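Long-range contacts in biliverdin reductase (Synechocystis sp., PDB 5B3T), which catalyses the NAD(P)H-dependent reduction of biliverdin, a tetrapyrrole of the heme-degrading pathway, probably to bilirubin: residues Y158-G163 / N247-T252; A185-S190 / L312-V317; V202-R207 / A322-Y327; A219-A224 / E235-K240. One frame throughout, in Å; residues are numbered along the deposited sequence.

Interaction 1: Y158-G163 / N247-T252; sequences YSTIMG and NERIFT. With PO4 (phosphate ion), chain D.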
# COMPACT_ATOMS: atom_id res chain seq x y z
N TYR A 158 -11.84 8.28 -7.95
CA TYR A 158 -11.50 7.43 -6.81
C TYR A 158 -11.53 8.31 -5.57
O TYR A 158 -10.65 9.16 -5.39
CB TYR A 158 -10.14 6.77 -7.02
CG TYR A 158 -9.58 6.01 -5.84
CD1 TYR A 158 -10.41 5.29 -4.99
CD2 TYR A 158 -8.21 5.98 -5.60
CE1 TYR A 158 -9.89 4.59 -3.91
CE2 TYR A 158 -7.68 5.28 -4.53
CZ TYR A 158 -8.53 4.58 -3.69
OH TYR A 158 -8.00 3.89 -2.63
N SER A 159 -12.54 8.12 -4.73
CA SER A 159 -12.76 8.99 -3.58
C SER A 159 -12.90 8.15 -2.32
O SER A 159 -13.71 7.22 -2.27
CB SER A 159 -14.01 9.86 -3.77
OG SER A 159 -14.24 10.67 -2.63
N THR A 160 -12.11 8.49 -1.30
CA THR A 160 -12.17 7.86 0.01
C THR A 160 -12.38 8.96 1.04
O THR A 160 -11.48 9.77 1.28
CB THR A 160 -10.89 7.07 0.31
OG1 THR A 160 -10.59 6.22 -0.80
CG2 THR A 160 -11.07 6.23 1.55
N ILE A 161 -13.57 9.00 1.64
CA ILE A 161 -13.89 9.96 2.69
C ILE A 161 -14.33 9.18 3.92
O ILE A 161 -15.26 8.37 3.85
CB ILE A 161 -14.98 10.96 2.25
CG1 ILE A 161 -14.42 11.91 1.19
CG2 ILE A 161 -15.48 11.74 3.45
CD1 ILE A 161 -15.42 12.92 0.68
N MET A 162 -13.65 9.42 5.04
CA MET A 162 -13.86 8.66 6.27
C MET A 162 -14.04 9.63 7.44
O MET A 162 -13.06 10.16 7.97
CB MET A 162 -12.70 7.71 6.52
CG MET A 162 -12.69 7.06 7.89
SD MET A 162 -14.23 6.19 8.24
CE MET A 162 -14.28 5.03 6.87
N GLY A 163 -15.29 9.87 7.83
CA GLY A 163 -15.54 10.71 8.99
C GLY A 163 -15.07 10.04 10.26
O GLY A 163 -15.25 8.84 10.47
N ASN A 247 -19.55 9.52 4.66
CA ASN A 247 -18.46 8.69 4.18
C ASN A 247 -18.64 8.35 2.70
O ASN A 247 -19.75 8.38 2.16
CB ASN A 247 -18.35 7.41 5.01
CG ASN A 247 -17.89 7.68 6.43
OD1 ASN A 247 -17.60 8.82 6.79
ND2 ASN A 247 -17.83 6.63 7.24
N GLU A 248 -17.53 8.01 2.06
CA GLU A 248 -17.53 7.69 0.63
C GLU A 248 -16.36 6.76 0.35
O GLU A 248 -15.22 7.06 0.70
CB GLU A 248 -17.40 8.97 -0.21
CG GLU A 248 -17.81 8.80 -1.67
CD GLU A 248 -17.59 10.06 -2.49
OE1 GLU A 248 -16.80 10.92 -2.06
OE2 GLU A 248 -18.21 10.18 -3.57
N ARG A 249 -16.66 5.62 -0.28
CA ARG A 249 -15.65 4.70 -0.81
C ARG A 249 -16.07 4.35 -2.23
O ARG A 249 -16.77 3.36 -2.46
CB ARG A 249 -15.49 3.45 0.06
CG ARG A 249 -14.68 3.66 1.33
CD ARG A 249 -14.02 2.36 1.77
NE ARG A 249 -15.00 1.33 2.13
CZ ARG A 249 -14.82 0.03 1.93
NH1 ARG A 249 -13.71 -0.41 1.37
NH2 ARG A 249 -15.76 -0.84 2.29
N ILE A 250 -15.63 5.17 -3.19
CA ILE A 250 -16.05 5.07 -4.58
C ILE A 250 -14.83 4.92 -5.47
O ILE A 250 -13.82 5.61 -5.28
CB ILE A 250 -16.89 6.29 -5.00
CG1 ILE A 250 -18.15 6.42 -4.15
CG2 ILE A 250 -17.26 6.21 -6.47
CD1 ILE A 250 -19.11 5.27 -4.31
N PHE A 251 -14.92 4.01 -6.44
CA PHE A 251 -13.93 3.89 -7.51
C PHE A 251 -14.73 3.66 -8.80
O PHE A 251 -15.23 2.56 -9.04
CB PHE A 251 -12.95 2.75 -7.25
CG PHE A 251 -11.64 2.89 -7.99
CD1 PHE A 251 -11.55 3.67 -9.13
CD2 PHE A 251 -10.51 2.23 -7.54
CE1 PHE A 251 -10.35 3.80 -9.81
CE2 PHE A 251 -9.30 2.35 -8.22
CZ PHE A 251 -9.23 3.14 -9.35
N THR A 252 -14.85 4.71 -9.60
CA THR A 252 -15.64 4.68 -10.83
C THR A 252 -14.74 4.97 -12.01
O THR A 252 -13.92 5.89 -11.96
CB THR A 252 -16.78 5.70 -10.77
OG1 THR A 252 -17.62 5.41 -9.64
CG2 THR A 252 -17.62 5.65 -12.04
P PO4 D . -18.19 1.09 4.33
O1 PO4 D . -19.61 1.02 3.82
O2 PO4 D . -17.62 -0.31 4.40
O3 PO4 D . -18.18 1.71 5.71
O4 PO4 D . -17.36 1.93 3.40
O HOH W 1 -17.40 7.20 10.00
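The rings of Y158 and F251 form an offset stack, centroids 4.7 Å apart and planes turned by 19°. CG of Y158, anti to N (chi1 172°), carries the ring alongside that of F251; CB itself lies over the F251 face, 4.1 Å from its centroid, a CH-pi contact. Helix 183-189 covers these rings. T160 and R249 continue the same face of the sheet; R249 turns its guanidinium edge to a phosphate ion, probably from the crystallisation liquor, NE giving an almost straight bond to O4 (2.7 Å) and NH2 another to O2. Its NH1 forms a salt bridge with E265.

On the reverse face the extended chain of E248 crosses I161 obliquely and brings its carboxylate to S159. S159 OG donates to E248 OE1 at 2.6 Å, meeting it from above the carboxylate plane, while I161 CD1 lies 3.7 Å from the same OE1. With an alanine at E248 the hydroxyl of buried S159 would probably lack this acceptor and I161 would have less cover. Four backbone bonds join the antiparallel strands, two in each of the pairs S159-I250 and I161-E248. Beyond them N247 OD1 takes the N-H of G163 (2.7 Å) from above the amide plane, and a water joins N247 ND2 to G163 O. The short S159-E248 bond fixes the carboxylate beside I161; on the other face phosphate and E265 probably balance the R249 charge.

Interaction 2: A185-S190 / L312-V317; sequences ALSRIS and LYALEV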
# COMPACT_ATOMS: atom_id res chain seq x y z
N ALA A 185 -3.64 6.46 -2.08
CA ALA A 185 -4.62 6.59 -3.16
C ALA A 185 -3.94 6.73 -4.51
O ALA A 185 -4.39 6.14 -5.50
CB ALA A 185 -5.54 7.78 -2.89
N LEU A 186 -2.85 7.50 -4.58
CA LEU A 186 -2.15 7.68 -5.84
C LEU A 186 -1.47 6.39 -6.29
O LEU A 186 -1.27 6.18 -7.49
CB LEU A 186 -1.12 8.80 -5.72
CG LEU A 186 -1.72 10.19 -5.54
CD1 LEU A 186 -0.63 11.19 -5.23
CD2 LEU A 186 -2.52 10.61 -6.77
N SER A 187 -1.09 5.53 -5.34
CA SER A 187 -0.57 4.21 -5.71
C SER A 187 -1.63 3.40 -6.44
O SER A 187 -1.34 2.73 -7.43
CB SER A 187 -0.08 3.47 -4.47
OG SER A 187 0.28 2.14 -4.78
N ARG A 188 -2.88 3.46 -5.96
CA ARG A 188 -3.96 2.72 -6.61
C ARG A 188 -4.19 3.21 -8.03
O ARG A 188 -4.33 2.41 -8.96
CB ARG A 188 -5.24 2.85 -5.78
CG ARG A 188 -5.21 2.13 -4.45
CD ARG A 188 -5.82 0.73 -4.55
NE ARG A 188 -5.16 -0.10 -5.54
CZ ARG A 188 -4.28 -1.06 -5.25
NH1 ARG A 188 -3.98 -1.31 -3.98
NH2 ARG A 188 -3.72 -1.77 -6.21
N ILE A 189 -4.23 4.53 -8.22
CA ILE A 189 -4.58 5.08 -9.53
C ILE A 189 -3.45 4.93 -10.54
O ILE A 189 -3.68 5.08 -11.74
CB ILE A 189 -4.99 6.56 -9.38
CG1 ILE A 189 -5.89 6.98 -10.54
CG2 ILE A 189 -3.76 7.46 -9.31
CD1 ILE A 189 -7.20 6.22 -10.61
N SER A 190 -2.23 4.62 -10.09
CA SER A 190 -1.06 4.63 -10.95
C SER A 190 -0.68 3.26 -11.48
O SER A 190 0.29 3.15 -12.24
CB SER A 190 0.14 5.22 -10.19
OG SER A 190 0.65 4.29 -9.25
N LEU A 312 7.77 1.99 -7.78
CA LEU A 312 8.60 3.17 -8.04
C LEU A 312 7.81 4.24 -8.77
O LEU A 312 7.97 5.44 -8.49
CB LEU A 312 9.84 2.79 -8.84
CG LEU A 312 11.01 2.16 -8.07
CD1 LEU A 312 12.10 1.73 -9.03
CD2 LEU A 312 11.56 3.15 -7.04
N TYR A 313 6.96 3.85 -9.72
CA TYR A 313 6.18 4.85 -10.44
C TYR A 313 5.11 5.47 -9.55
O TYR A 313 4.88 6.68 -9.61
CB TYR A 313 5.53 4.26 -11.69
CG TYR A 313 4.83 5.33 -12.49
CD1 TYR A 313 5.55 6.42 -12.98
CD2 TYR A 313 3.47 5.29 -12.72
CE1 TYR A 313 4.93 7.42 -13.69
CE2 TYR A 313 2.83 6.29 -13.44
CZ TYR A 313 3.57 7.35 -13.92
OH TYR A 313 2.96 8.36 -14.63
N ALA A 314 4.45 4.65 -8.73
CA ALA A 314 3.51 5.19 -7.75
C ALA A 314 4.19 6.20 -6.84
O ALA A 314 3.60 7.22 -6.48
CB ALA A 314 2.90 4.05 -6.93
N LEU A 315 5.45 5.93 -6.48
CA LEU A 315 6.23 6.88 -5.70
C LEU A 315 6.50 8.16 -6.49
O LEU A 315 6.42 9.26 -5.95
CB LEU A 315 7.53 6.22 -5.25
CG LEU A 315 8.52 6.92 -4.31
CD1 LEU A 315 7.81 7.65 -3.18
CD2 LEU A 315 9.49 5.88 -3.76
N GLU A 316 6.80 8.02 -7.79
CA GLU A 316 6.99 9.20 -8.63
C GLU A 316 5.72 10.04 -8.70
O GLU A 316 5.78 11.27 -8.60
CB GLU A 316 7.44 8.79 -10.03
CG GLU A 316 7.52 9.95 -11.02
CD GLU A 316 7.95 9.52 -12.41
OE1 GLU A 316 8.64 8.49 -12.54
OE2 GLU A 316 7.59 10.22 -13.39
N VAL A 317 4.57 9.39 -8.86
CA VAL A 317 3.30 10.12 -8.92
C VAL A 317 3.04 10.85 -7.61
O VAL A 317 2.54 11.98 -7.60
CB VAL A 317 2.15 9.16 -9.28
CG1 VAL A 317 0.81 9.87 -9.16
CG2 VAL A 317 2.35 8.61 -10.68
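The Y313 ring presents its edge to S190, whose O lies near the ring plane, 3.9 Å from CD2 of Y313. Over one face of the ring sits CG2 of V317, one helical turn further on, offset toward the rim. The same V317 CG2 reaches across to CB of S190 at 4.1 Å, so one methyl touches both the ring face and the serine. The phenol end points beyond the contact, where Y313 OH is hydrogen-bonded to V199 N.

S190 packs against A314 as well. Its OG stands between the backbone N and the carbonyl carbon (chi1 75°), turned back to donate to S187 O at 3.1 Å, approaching from above the plane of that carbonyl. In this pose the S190 hydroxyl also presses on CB of A314, with OG to CB only 3.2 Å. The A314 methyl fits close to the backbone of S187 too, 3.7 Å from its CA. The hydroxyl of S187 is engaged by H132 and R191, and Y105, an NADP(+)-binding residue, touches both S187 and A314. On the remaining flank L186 lays CB against V317 CG1 at 4.1 Å, and its CD1 meets V317 O.

No hydrogen bond crosses between 185-190 and 312-317. Small residues let the segments come close, S187 and A314 having their CA atoms 4.7 Å apart. The two serine hydroxyls are paired on their own side or with neighbouring residues, so the contact between the segments rests on van der Waals packing of methyl, methylene and serine atoms.

Interaction 3: V202-R207 / A322-Y327; sequences VDAQCR and AQACGY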
# COMPACT_ATOMS: atom_id res chain seq x y z
N VAL A 202 -0.76 17.27 -13.59
CA VAL A 202 -1.25 17.12 -12.22
C VAL A 202 -1.64 18.49 -11.68
O VAL A 202 -0.90 19.46 -11.84
CB VAL A 202 -0.19 16.47 -11.30
CG1 VAL A 202 -0.72 16.35 -9.88
CG2 VAL A 202 0.24 15.13 -11.82
N ASP A 203 -2.80 18.55 -11.02
CA ASP A 203 -3.15 19.64 -10.12
C ASP A 203 -3.60 19.01 -8.82
O ASP A 203 -4.40 18.07 -8.83
CB ASP A 203 -4.27 20.54 -10.69
CG ASP A 203 -3.99 21.00 -12.10
OD1 ASP A 203 -3.05 21.80 -12.28
OD2 ASP A 203 -4.71 20.57 -13.03
N ALA A 204 -3.07 19.50 -7.70
CA ALA A 204 -3.37 18.90 -6.41
C ALA A 204 -3.45 19.99 -5.34
O ALA A 204 -2.71 20.98 -5.39
CB ALA A 204 -2.32 17.86 -6.02
N GLN A 205 -4.37 19.80 -4.39
CA GLN A 205 -4.52 20.67 -3.24
C GLN A 205 -4.63 19.82 -1.99
O GLN A 205 -5.17 18.71 -2.02
CB GLN A 205 -5.75 21.59 -3.36
CG GLN A 205 -5.75 22.51 -4.58
CD GLN A 205 -6.17 21.80 -5.85
OE1 GLN A 205 -6.92 20.83 -5.81
NE2 GLN A 205 -5.69 22.29 -6.99
N CYS A 206 -4.13 20.35 -0.88
CA CYS A 206 -4.15 19.65 0.40
C CYS A 206 -4.51 20.64 1.50
O CYS A 206 -3.81 21.64 1.68
CB CYS A 206 -2.80 18.99 0.68
SG CYS A 206 -2.85 17.67 1.91
N ARG A 207 -5.59 20.36 2.22
CA ARG A 207 -6.06 21.20 3.30
C ARG A 207 -6.08 20.40 4.60
O ARG A 207 -6.56 19.26 4.62
CB ARG A 207 -7.46 21.76 3.00
CG ARG A 207 -8.06 22.55 4.15
CD ARG A 207 -9.39 23.19 3.79
NE ARG A 207 -9.90 23.99 4.90
CZ ARG A 207 -11.02 24.71 4.86
NH1 ARG A 207 -11.75 24.74 3.75
NH2 ARG A 207 -11.40 25.41 5.92
N ALA A 322 2.67 15.86 -4.50
CA ALA A 322 3.11 16.63 -3.35
C ALA A 322 3.76 17.94 -3.79
O ALA A 322 3.56 18.99 -3.16
CB ALA A 322 4.08 15.81 -2.50
N GLN A 323 4.53 17.89 -4.87
CA GLN A 323 5.11 19.11 -5.43
C GLN A 323 4.03 20.08 -5.89
O GLN A 323 4.13 21.29 -5.66
CB GLN A 323 6.05 18.74 -6.59
CG GLN A 323 6.74 19.91 -7.25
CD GLN A 323 7.61 19.47 -8.42
OE1 GLN A 323 7.19 18.67 -9.25
NE2 GLN A 323 8.83 19.98 -8.47
N ALA A 324 2.97 19.56 -6.52
CA ALA A 324 1.86 20.41 -6.92
C ALA A 324 1.11 20.96 -5.71
O ALA A 324 0.46 22.01 -5.82
CB ALA A 324 0.90 19.62 -7.81
N CYS A 325 1.18 20.28 -4.57
CA CYS A 325 0.51 20.71 -3.35
C CYS A 325 1.32 21.73 -2.56
O CYS A 325 0.77 22.34 -1.64
CB CYS A 325 0.22 19.51 -2.45
SG CYS A 325 -1.30 18.61 -2.80
N GLY A 326 2.59 21.92 -2.88
CA GLY A 326 3.47 22.62 -1.96
C GLY A 326 3.71 21.86 -0.68
O GLY A 326 4.09 22.46 0.33
N TYR A 327 3.49 20.55 -0.70
CA TYR A 327 3.62 19.74 0.50
C TYR A 327 5.09 19.47 0.81
O TYR A 327 5.91 19.31 -0.10
CB TYR A 327 2.86 18.42 0.36
CG TYR A 327 2.84 17.60 1.63
CD1 TYR A 327 1.85 17.80 2.59
CD2 TYR A 327 3.80 16.63 1.87
CE1 TYR A 327 1.83 17.05 3.76
CE2 TYR A 327 3.78 15.88 3.03
CZ TYR A 327 2.80 16.09 3.97
OH TYR A 327 2.78 15.35 5.13
O HOH W 2 -1.69 22.18 -8.21
O HOH W 3 -2.43 22.80 -1.54
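A204 and its neighbours on strand 202-207 run past the end of helix 309-325, with the CA atoms of Q205 and C325 5.0 Å apart and the helix finishing in a Schellman motif. There Y327 N bonds back to A322 O and G326 N to Q323 O, while G326 takes the positive phi (66°) that the turn requires.

C325 carries most of the side-chain packing. Its SG lies anti to its carbonyl carbon (chi1 -85°), which sends it against the strand: it rests 3.5 Å from CB of A204 and 3.8 Å from CB of C206, spanning the two inward-facing residues across the backbone of Q205. The SG atoms of C206 and C325 are 5.0 Å apart, too far for a disulfide. Alongside, A324 CB meets A204 CB at 4.1 Å and V202 CG1 at 4.2 Å. Q205 points away, its OE1 bonded to T223 OG1 of the next strand.

The polar part of the contact runs through water. One water accepts from A204 N and donates to A324 O; another links C206 N (3.1 Å) to C325 O (3.2 Å) likewise. Strand 199-210 is an edge strand of its sheet within the chain, its inner side bonded to strand 217-228. Through water, carbonyls of the last helical turn, where a following turn would otherwise supply N-H partners, thus probably satisfy the outward amides.

Interaction 4: A219-A224 / E235-K240; sequences ACLATA and EVIYGK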
# COMPACT_ATOMS: atom_id res chain seq x y z
N ALA A 219 -8.50 16.83 10.82
CA ALA A 219 -9.13 16.50 9.55
C ALA A 219 -8.17 16.89 8.43
O ALA A 219 -7.35 17.79 8.59
CB ALA A 219 -10.47 17.22 9.37
N CYS A 220 -8.29 16.18 7.31
CA CYS A 220 -7.55 16.54 6.11
C CYS A 220 -8.43 16.28 4.90
O CYS A 220 -9.25 15.36 4.89
CB CYS A 220 -6.23 15.76 5.98
SG CYS A 220 -6.40 13.99 5.63
N LEU A 221 -8.26 17.11 3.88
CA LEU A 221 -8.90 16.92 2.58
C LEU A 221 -7.85 17.15 1.51
O LEU A 221 -7.34 18.27 1.37
CB LEU A 221 -10.09 17.86 2.39
CG LEU A 221 -10.71 17.82 0.99
CD1 LEU A 221 -11.19 16.41 0.65
CD2 LEU A 221 -11.83 18.83 0.86
N ALA A 222 -7.51 16.10 0.78
CA ALA A 222 -6.50 16.17 -0.27
C ALA A 222 -7.12 15.74 -1.58
O ALA A 222 -7.76 14.69 -1.66
CB ALA A 222 -5.29 15.29 0.07
N THR A 223 -6.94 16.57 -2.61
CA THR A 223 -7.55 16.35 -3.92
C THR A 223 -6.46 16.42 -4.98
O THR A 223 -5.65 17.35 -4.97
CB THR A 223 -8.63 17.39 -4.20
OG1 THR A 223 -8.08 18.70 -4.06
CG2 THR A 223 -9.79 17.23 -3.23
N ALA A 224 -6.46 15.45 -5.89
CA ALA A 224 -5.53 15.44 -7.01
C ALA A 224 -6.30 15.19 -8.29
O ALA A 224 -7.10 14.25 -8.37
CB ALA A 224 -4.45 14.36 -6.82
N GLU A 235 -9.87 11.86 -11.07
CA GLU A 235 -9.98 12.61 -9.83
C GLU A 235 -9.67 11.66 -8.68
O GLU A 235 -10.23 10.55 -8.62
CB GLU A 235 -11.39 13.20 -9.68
CG GLU A 235 -11.83 14.04 -10.86
CD GLU A 235 -13.31 14.37 -10.82
OE1 GLU A 235 -14.04 13.74 -10.03
OE2 GLU A 235 -13.75 15.25 -11.58
N VAL A 236 -8.78 12.07 -7.79
CA VAL A 236 -8.35 11.25 -6.66
C VAL A 236 -8.54 12.06 -5.39
O VAL A 236 -7.89 13.10 -5.21
CB VAL A 236 -6.88 10.80 -6.81
CG1 VAL A 236 -6.49 9.90 -5.65
CG2 VAL A 236 -6.67 10.08 -8.13
N ILE A 237 -9.43 11.59 -4.52
CA ILE A 237 -9.88 12.35 -3.35
C ILE A 237 -9.59 11.53 -2.10
O ILE A 237 -9.92 10.34 -2.04
CB ILE A 237 -11.38 12.67 -3.45
CG1 ILE A 237 -11.75 13.17 -4.85
CG2 ILE A 237 -11.78 13.70 -2.40
CD1 ILE A 237 -11.07 14.46 -5.24
N TYR A 238 -8.99 12.18 -1.10
CA TYR A 238 -8.73 11.54 0.19
C TYR A 238 -9.11 12.51 1.29
O TYR A 238 -8.49 13.57 1.44
CB TYR A 238 -7.27 11.11 0.33
CG TYR A 238 -6.97 10.39 1.62
CD1 TYR A 238 -6.60 11.08 2.77
CD2 TYR A 238 -7.05 9.00 1.70
CE1 TYR A 238 -6.33 10.42 3.96
CE2 TYR A 238 -6.78 8.33 2.87
CZ TYR A 238 -6.42 9.04 4.00
OH TYR A 238 -6.14 8.37 5.17
N GLY A 239 -10.12 12.14 2.08
CA GLY A 239 -10.52 12.95 3.22
C GLY A 239 -10.83 12.11 4.44
O GLY A 239 -11.39 11.01 4.32
N LYS A 240 -10.46 12.59 5.62
CA LYS A 240 -10.81 11.92 6.86
C LYS A 240 -10.77 12.94 7.99
O LYS A 240 -10.09 13.96 7.90
CB LYS A 240 -9.89 10.74 7.16
CG LYS A 240 -8.47 11.11 7.55
CD LYS A 240 -7.64 9.86 7.84
CE LYS A 240 -6.18 10.20 8.04
NZ LYS A 240 -5.34 8.96 8.08
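Y238 reaches along the face it shares with C220 and A222. Its CB passes 4.1 Å from A222 O; with CG anti to N (chi1 -177°), the ring then extends toward C220, whose SG lies 4.1 Å from CD1 and 3.9 Å from CE1 of Y238. The sulfur sits at the ring edge, 81° off the normal, a sulfur-aromatic contact. At the tip, Y238 OH accepts a hydrogen bond from K240 NZ (3.1 Å), an ammonium group also bonded to T172 O and in cation-pi contact with Y173 and F178. A leucine in place of Y238 would probably cost K240 its phenolic acceptor and leave C220 SG without the ring edge beside it.

On the reverse face I237 lies side by side with two neighbours, its CD1 3.7 Å from CG2 of T223 and its CG2 4.1 Å from CD1 of L221. G239, opposite L221, brings no side chain to this row.

Six backbone bonds, two in each of the pairs C220-K240, A222-Y238 and A224-V236, join the two segments, whose N-to-C directions are at 179°. This is an antiparallel beta hairpin, strands 217-228 and 233-241, within the large mixed sheet of the C-terminal alpha/beta domain of the Gfo/Idh/MocA family.

Overall arrangement
Interactions 1, 3 and 4 all reach one mixed sheet. Strand 233-241 of interaction 4 borders strand 153-163 of interaction 1, with T160 O 2.9 Å from G239 N, and strand 217-228 borders the edge strand of interaction 3, with Q205 N 2.8 Å from T223 O. In interaction 2, helix 183-189 packs against one sheet face: A185 CB lies 3.6 Å from V236 CG1, and Y158 CE2 3.7 Å from R188 CB. Helix 309-325 serves both interactions 2 and 3, whose centres are 14 Å apart. The NADP(+) site, empty here, is nearest interaction 2, where the side chains of S187 and Y105 are about 3 Å apart; that of K240 is about 7 Å from those of N84 and W171.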